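Anthranilate synthase component I (PDB 5KCK) belongs to the anthranilate synthase component 1 family, mixed alpha/beta enzymes built round antiparallel sheets, and is found here as a two-chain assembly. Local coordinates at residues F50-E55 against F123-S128; E258-V263 against D356-T361. All blocks are in the same frame, centred on the assembly; numbering follows the deposited sequence.

Contact 1 (F50-E55 against F123-S128)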
loop_
_atom_site.group_PDB
_atom_site.type_symbol
_atom_site.label_atom_id
_atom_site.label_comp_id
_atom_site.label_asym_id
_atom_site.label_seq_id
_atom_site.Cartn_x
_atom_site.Cartn_y
_atom_site.Cartn_z
ATOM N N PHE A 50 0.363 -14.036 -30.341
ATOM C CA PHE A 50 0.059 -15.452 -30.518
ATOM C C PHE A 50 -0.893 -15.938 -29.442
ATOM O O PHE A 50 -0.861 -15.476 -28.293
ATOM C CB PHE A 50 1.286 -16.378 -30.405
ATOM C CG PHE A 50 2.349 -16.116 -31.400
ATOM C CD1 PHE A 50 2.073 -16.147 -32.757
ATOM C CD2 PHE A 50 3.648 -15.884 -30.978
ATOM C CE1 PHE A 50 3.072 -15.919 -33.680
ATOM C CE2 PHE A 50 4.652 -15.655 -31.889
ATOM C CZ PHE A 50 4.367 -15.676 -33.248
ATOM N N GLU A 51 -1.687 -16.929 -29.825
ATOM C CA GLU A 51 -2.411 -17.797 -28.910
ATOM C C GLU A 51 -1.829 -19.197 -29.037
ATOM O O GLU A 51 -1.737 -19.736 -30.145
ATOM C CB GLU A 51 -3.904 -17.822 -29.243
ATOM C CG GLU A 51 -4.710 -18.783 -28.406
ATOM C CD GLU A 51 -6.137 -18.941 -28.909
ATOM O OE1 GLU A 51 -6.329 -19.500 -30.012
ATOM O OE2 GLU A 51 -7.064 -18.505 -28.198
ATOM N N ILE A 52 -1.429 -19.782 -27.916
ATOM C CA ILE A 52 -0.898 -21.139 -27.903
ATOM C C ILE A 52 -1.785 -21.976 -27.002
ATOM O O ILE A 52 -1.994 -21.633 -25.832
ATOM C CB ILE A 52 0.563 -21.183 -27.443
ATOM C CG1 ILE A 52 1.406 -20.320 -28.378
ATOM C CG2 ILE A 52 1.059 -22.630 -27.414
ATOM C CD1 ILE A 52 2.849 -20.289 -28.042
ATOM N N LYS A 53 -2.309 -23.066 -27.544
ATOM C CA LYS A 53 -3.352 -23.814 -26.867
ATOM C C LYS A 53 -3.166 -25.299 -27.145
ATOM O O LYS A 53 -2.757 -25.686 -28.243
ATOM C CB LYS A 53 -4.736 -23.306 -27.324
ATOM C CG LYS A 53 -5.806 -24.352 -27.481
ATOM C CD LYS A 53 -6.880 -23.899 -28.461
ATOM C CE LYS A 53 -7.692 -22.733 -27.929
ATOM N NZ LYS A 53 -8.793 -22.368 -28.879
ATOM N N PHE A 54 -3.442 -26.117 -26.130
ATOM C CA PHE A 54 -3.440 -27.575 -26.236
ATOM C C PHE A 54 -4.817 -28.076 -25.827
ATOM O O PHE A 54 -5.237 -27.887 -24.677
ATOM C CB PHE A 54 -2.359 -28.193 -25.343
ATOM C CG PHE A 54 -2.081 -29.650 -25.628
ATOM C CD1 PHE A 54 -1.500 -30.039 -26.822
ATOM C CD2 PHE A 54 -2.369 -30.622 -24.688
ATOM C CE1 PHE A 54 -1.231 -31.375 -27.084
ATOM C CE2 PHE A 54 -2.104 -31.959 -24.943
ATOM C CZ PHE A 54 -1.531 -32.334 -26.143
ATOM N N GLU A 55 -5.531 -28.687 -26.764
ATOM C CA GLU A 55 -6.814 -29.271 -26.417
ATOM C C GLU A 55 -7.063 -30.488 -27.292
ATOM O O GLU A 55 -6.616 -30.546 -28.442
ATOM C CB GLU A 55 -7.958 -28.251 -26.533
ATOM C CG GLU A 55 -8.333 -27.814 -27.930
ATOM C CD GLU A 55 -9.373 -26.703 -27.916
ATOM O OE1 GLU A 55 -10.020 -26.501 -26.866
ATOM O OE2 GLU A 55 -9.539 -26.023 -28.947
ATOM N N PHE A 123 -2.332 -20.215 -23.461
ATOM C CA PHE A 123 -1.522 -19.033 -23.212
ATOM C C PHE A 123 -1.746 -18.014 -24.315
ATOM O O PHE A 123 -1.905 -18.375 -25.487
ATOM C CB PHE A 123 -0.017 -19.372 -23.140
ATOM C CG PHE A 123 0.395 -20.029 -21.857
ATOM C CD1 PHE A 123 0.692 -19.264 -20.737
ATOM C CD2 PHE A 123 0.491 -21.414 -21.768
ATOM C CE1 PHE A 123 1.076 -19.866 -19.548
ATOM C CE2 PHE A 123 0.874 -22.027 -20.583
ATOM C CZ PHE A 123 1.165 -21.254 -19.469
ATOM N N PHE A 124 -1.745 -16.746 -23.938
ATOM C CA PHE A 124 -1.576 -15.664 -24.894
ATOM C C PHE A 124 -0.149 -15.123 -24.781
ATOM O O PHE A 124 0.428 -15.069 -23.690
ATOM C CB PHE A 124 -2.586 -14.537 -24.650
ATOM C CG PHE A 124 -4.012 -14.882 -24.989
ATOM C CD1 PHE A 124 -4.393 -15.143 -26.298
ATOM C CD2 PHE A 124 -4.988 -14.877 -24.006
ATOM C CE1 PHE A 124 -5.718 -15.435 -26.617
ATOM C CE2 PHE A 124 -6.312 -15.157 -24.318
ATOM C CZ PHE A 124 -6.676 -15.443 -25.622
ATOM N N VAL A 125 0.410 -14.704 -25.913
ATOM C CA VAL A 125 1.803 -14.264 -25.991
ATOM C C VAL A 125 1.826 -12.776 -26.321
ATOM O O VAL A 125 1.331 -12.367 -27.377
ATOM C CB VAL A 125 2.587 -15.078 -27.031
ATOM C CG1 VAL A 125 4.044 -14.679 -27.018
ATOM C CG2 VAL A 125 2.414 -16.570 -26.764
ATOM N N TYR A 126 2.418 -11.974 -25.435
ATOM C CA TYR A 126 2.277 -10.521 -25.463
ATOM C C TYR A 126 3.614 -9.802 -25.610
ATOM O O TYR A 126 4.601 -10.145 -24.944
ATOM C CB TYR A 126 1.625 -9.988 -24.179
ATOM C CG TYR A 126 0.235 -10.489 -23.894
ATOM C CD1 TYR A 126 -0.885 -9.818 -24.376
ATOM C CD2 TYR A 126 0.040 -11.619 -23.116
ATOM C CE1 TYR A 126 -2.169 -10.273 -24.092
ATOM C CE2 TYR A 126 -1.224 -12.082 -22.834
ATOM C CZ TYR A 126 -2.328 -11.411 -23.321
ATOM O OH TYR A 126 -3.589 -11.886 -23.026
ATOM N N GLU A 127 3.611 -8.760 -26.443
ATOM C CA GLU A 127 4.653 -7.740 -26.461
ATOM C C GLU A 127 4.081 -6.355 -26.188
ATOM O O GLU A 127 4.800 -5.358 -26.319
ATOM C CB GLU A 127 5.399 -7.746 -27.798
ATOM C CG GLU A 127 4.485 -7.609 -28.998
ATOM C CD GLU A 127 5.232 -7.730 -30.321
ATOM O OE1 GLU A 127 6.284 -8.417 -30.359
ATOM O OE2 GLU A 127 4.767 -7.120 -31.313
ATOM N N SER A 128 2.808 -6.273 -25.808
ATOM C CA SER A 128 2.152 -5.019 -25.450
ATOM C C SER A 128 1.543 -5.205 -24.073
ATOM O O SER A 128 0.649 -6.040 -23.904
ATOM C CB SER A 128 1.066 -4.644 -26.465
ATOM O OG SER A 128 1.548 -4.750 -27.794
#
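Strands 50-55 and 123-126 run antiparallel at 155°, and the Ile52–Phe123 pair is joined by two backbone bonds, Ile52 N to Phe123 O and Phe123 N to Ile52 O, each 2.8 Å. Val125 N adds a third to Phe50 O, also 2.8 Å long but more bent at its hydrogen. At the non-hydrogen-bonded pair between them, Glu51 with Phe124, Glu51 CA lies 3.5 Å from Phe123 O, and Phe124 CA makes the matching CA-H...O contact to Phe50 O.

On the face carrying Phe50, Ile52, Phe123 and Val125 the contact is apolar. Val125 CG2 meets both its partner, 3.8 Å from Phe50 CB, and its diagonal neighbour, 4.0 Å from Ile52 CD1. Ile52 reaches this methyl with CD1 anti to its own CA (chi2 -180°). The other methyl, Val125 CG1, comes to the edge of the Phe50 ring, close to the ring plane.

Glu51 and Phe124 occupy the reverse face, side by side and pointing the same way. Glu51 OE2 stands 3.7 Å from Phe124 CE1, and carboxylate and ring are only 23° out of parallel. That same OE2 is hydrogen-bonded to His122 NE2, which helps fix the carboxylate beside the ring; Lys53 gives Glu51 OE1 a long salt bridge. The Phe124 ring also meets Phe247 of its own chain and His25 of the second subunit, so this face reaches the dimer contact.

Leu74, Val77 and Ile78 of helix 70-78 cover the apolar face, touching Ile52, Phe123 and Val125. This pattern of bonds and faces is that of neighbouring strands in a large antiparallel sheet, covered by a helix in the N-terminal region of the family.

Contact 2 (E258-V263 against D356-T361)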
loop_
_atom_site.group_PDB
_atom_site.type_symbol
_atom_site.label_atom_id
_atom_site.label_comp_id
_atom_site.label_asym_id
_atom_site.label_seq_id
_atom_site.Cartn_x
_atom_site.Cartn_y
_atom_site.Cartn_z
ATOM N N GLU A 258 -0.988 -19.764 -2.961
ATOM C CA GLU A 258 0.059 -20.783 -2.927
ATOM C C GLU A 258 0.782 -20.823 -4.268
ATOM O O GLU A 258 0.190 -21.190 -5.288
ATOM C CB GLU A 258 -0.529 -22.153 -2.585
ATOM C CG GLU A 258 -1.279 -22.187 -1.256
ATOM C CD GLU A 258 -1.624 -23.600 -0.803
ATOM O OE1 GLU A 258 -1.053 -24.562 -1.367
ATOM O OE2 GLU A 258 -2.464 -23.746 0.116
ATOM N N SER A 259 2.058 -20.455 -4.259
ATOM C CA SER A 259 2.894 -20.611 -5.438
ATOM C C SER A 259 3.128 -22.087 -5.726
ATOM O O SER A 259 3.320 -22.886 -4.808
ATOM C CB SER A 259 4.232 -19.907 -5.227
ATOM O OG SER A 259 5.112 -20.198 -6.300
ATOM N N LEU A 260 3.092 -22.460 -7.008
ATOM C CA LEU A 260 3.533 -23.803 -7.368
ATOM C C LEU A 260 5.047 -23.850 -7.516
ATOM O O LEU A 260 5.713 -24.679 -6.895
ATOM C CB LEU A 260 2.868 -24.272 -8.666
ATOM C CG LEU A 260 3.399 -25.610 -9.219
ATOM C CD1 LEU A 260 2.830 -26.817 -8.455
ATOM C CD2 LEU A 260 3.150 -25.765 -10.718
ATOM N N VAL A 261 5.604 -22.956 -8.331
ATOM C CA VAL A 261 7.030 -22.944 -8.619
ATOM C C VAL A 261 7.350 -21.646 -9.335
ATOM O O VAL A 261 6.515 -21.109 -10.073
ATOM C CB VAL A 261 7.447 -24.160 -9.472
ATOM C CG1 VAL A 261 6.913 -24.023 -10.899
ATOM C CG2 VAL A 261 8.959 -24.340 -9.463
ATOM N N SER A 262 8.546 -21.121 -9.110
ATOM C CA SER A 262 9.028 -19.988 -9.871
ATOM C C SER A 262 10.466 -20.246 -10.299
ATOM O O SER A 262 11.208 -21.002 -9.662
ATOM C CB SER A 262 8.941 -18.694 -9.073
ATOM O OG SER A 262 9.911 -18.670 -8.047
ATOM N N VAL A 263 10.845 -19.620 -11.402
ATOM C CA VAL A 263 12.211 -19.653 -11.893
ATOM C C VAL A 263 12.640 -18.220 -12.127
ATOM O O VAL A 263 11.947 -17.471 -12.825
ATOM C CB VAL A 263 12.341 -20.469 -13.186
ATOM C CG1 VAL A 263 13.807 -20.549 -13.605
ATOM C CG2 VAL A 263 11.720 -21.829 -13.008
ATOM N N ASP A 356 11.125 -27.677 -17.383
ATOM C CA ASP A 356 11.513 -28.772 -16.503
ATOM C C ASP A 356 11.123 -28.484 -15.059
ATOM O O ASP A 356 10.731 -29.403 -14.335
ATOM C CB ASP A 356 13.010 -29.035 -16.644
ATOM C CG ASP A 356 13.407 -29.299 -18.096
ATOM O OD1 ASP A 356 13.022 -30.371 -18.615
ATOM O OD2 ASP A 356 14.071 -28.435 -18.722
ATOM N N ALA A 357 11.178 -27.217 -14.640
ATOM C CA ALA A 357 10.691 -26.859 -13.312
ATOM C C ALA A 357 9.196 -27.106 -13.206
ATOM O O ALA A 357 8.706 -27.583 -12.174
ATOM C CB ALA A 357 11.011 -25.395 -13.005
ATOM N N LEU A 358 8.458 -26.791 -14.272
ATOM C CA LEU A 358 7.019 -27.009 -14.274
ATOM C C LEU A 358 6.702 -28.496 -14.232
ATOM O O LEU A 358 5.876 -28.942 -13.431
ATOM C CB LEU A 358 6.398 -26.352 -15.507
ATOM C CG LEU A 358 4.953 -26.723 -15.815
ATOM C CD1 LEU A 358 4.095 -26.372 -14.632
ATOM C CD2 LEU A 358 4.485 -25.983 -17.046
ATOM N N LYS A 359 7.363 -29.283 -15.081
ATOM C CA LYS A 359 7.101 -30.713 -15.095
ATOM C C LYS A 359 7.541 -31.380 -13.799
ATOM O O LYS A 359 6.957 -32.391 -13.402
ATOM C CB LYS A 359 7.784 -31.356 -16.300
ATOM C CG LYS A 359 7.161 -30.921 -17.614
ATOM C CD LYS A 359 7.526 -31.841 -18.750
ATOM C CE LYS A 359 8.884 -31.511 -19.310
ATOM N NZ LYS A 359 9.227 -32.468 -20.393
ATOM N N ALA A 360 8.541 -30.822 -13.113
ATOM C CA ALA A 360 9.009 -31.433 -11.874
ATOM C C ALA A 360 8.052 -31.216 -10.710
ATOM O O ALA A 360 8.120 -31.971 -9.738
ATOM C CB ALA A 360 10.386 -30.889 -11.493
ATOM N N THR A 361 7.170 -30.208 -10.781
ATOM C CA THR A 361 6.319 -29.843 -9.656
ATOM C C THR A 361 4.826 -30.032 -9.897
ATOM O O THR A 361 4.069 -30.073 -8.922
ATOM C CB THR A 361 6.545 -28.369 -9.263
ATOM O OG1 THR A 361 6.349 -27.531 -10.410
ATOM C CG2 THR A 361 7.951 -28.156 -8.731
#
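Val263 and Ala357 make a close apolar contact between strand 259-263 and helix 356-361, with Val263 CG2 3.6 Å from Ala357 CB. The segment axes run nearly antiparallel, 8.5 Å apart at closest approach. Further along, the Leu260 and Leu358 side chains cross at about a right angle and meet through Leu260 CD2 and Leu358 CD1, at 4.1 Å. Val261 CG2 lies 4.0 Å from the Thr361 methyl, CG2.

The polar atoms of Thr361 are set among these hydrocarbons. Its OG1, held between the backbone N and the carbonyl carbon (chi1 55°), turns back along the helix and donates to Ala357 O over 2.9 Å. The hydroxyl is thus satisfied within its own helix, while Val261 CG1 packs against Thr361 OG1 at 3.6 Å, and Leu260 CD2 against the same oxygen at 3.7 Å. Leu260 CD1 rests instead on the backbone, 3.5 Å from Thr361 O.

Two consecutive strand residues can face the helix because Leu260 and Val261 form a classic beta bulge, both lying opposite Leu405 of strand 403-407. From the helix, Leu358 touches Leu405 and also Leu71 of helix 70-78, and Ala357 reaches Val268 of strand 267-270. Helix 354-361 therefore lies over three adjacent strands, 403-407, 259-264 and 267-270, with helix 70-78 at its flank.

In the fold
Both contacts reach the same eleven-stranded antiparallel sheet, their centres about 20 Å apart and their nearest atoms about 6 Å. Contact 2 is wholly buried; contact 1 is mostly so, with Phe50 and Glu51 partly exposed. Contact 1 joins two neighbouring strands, in the N-terminal family region; contact 2 fastens a helix over the sheet, in the chorismate binding enzyme region. Backbone hydrogen bonds carry the first, whereas the second rests on apolar side chains, and the one side-chain hydrogen bond at its interface, from Thr361, stays within the helix. Contact 2 touches no other subunit, while one face of contact 1 meets the second copy. Helix 70-78 touches both, linking the two regions.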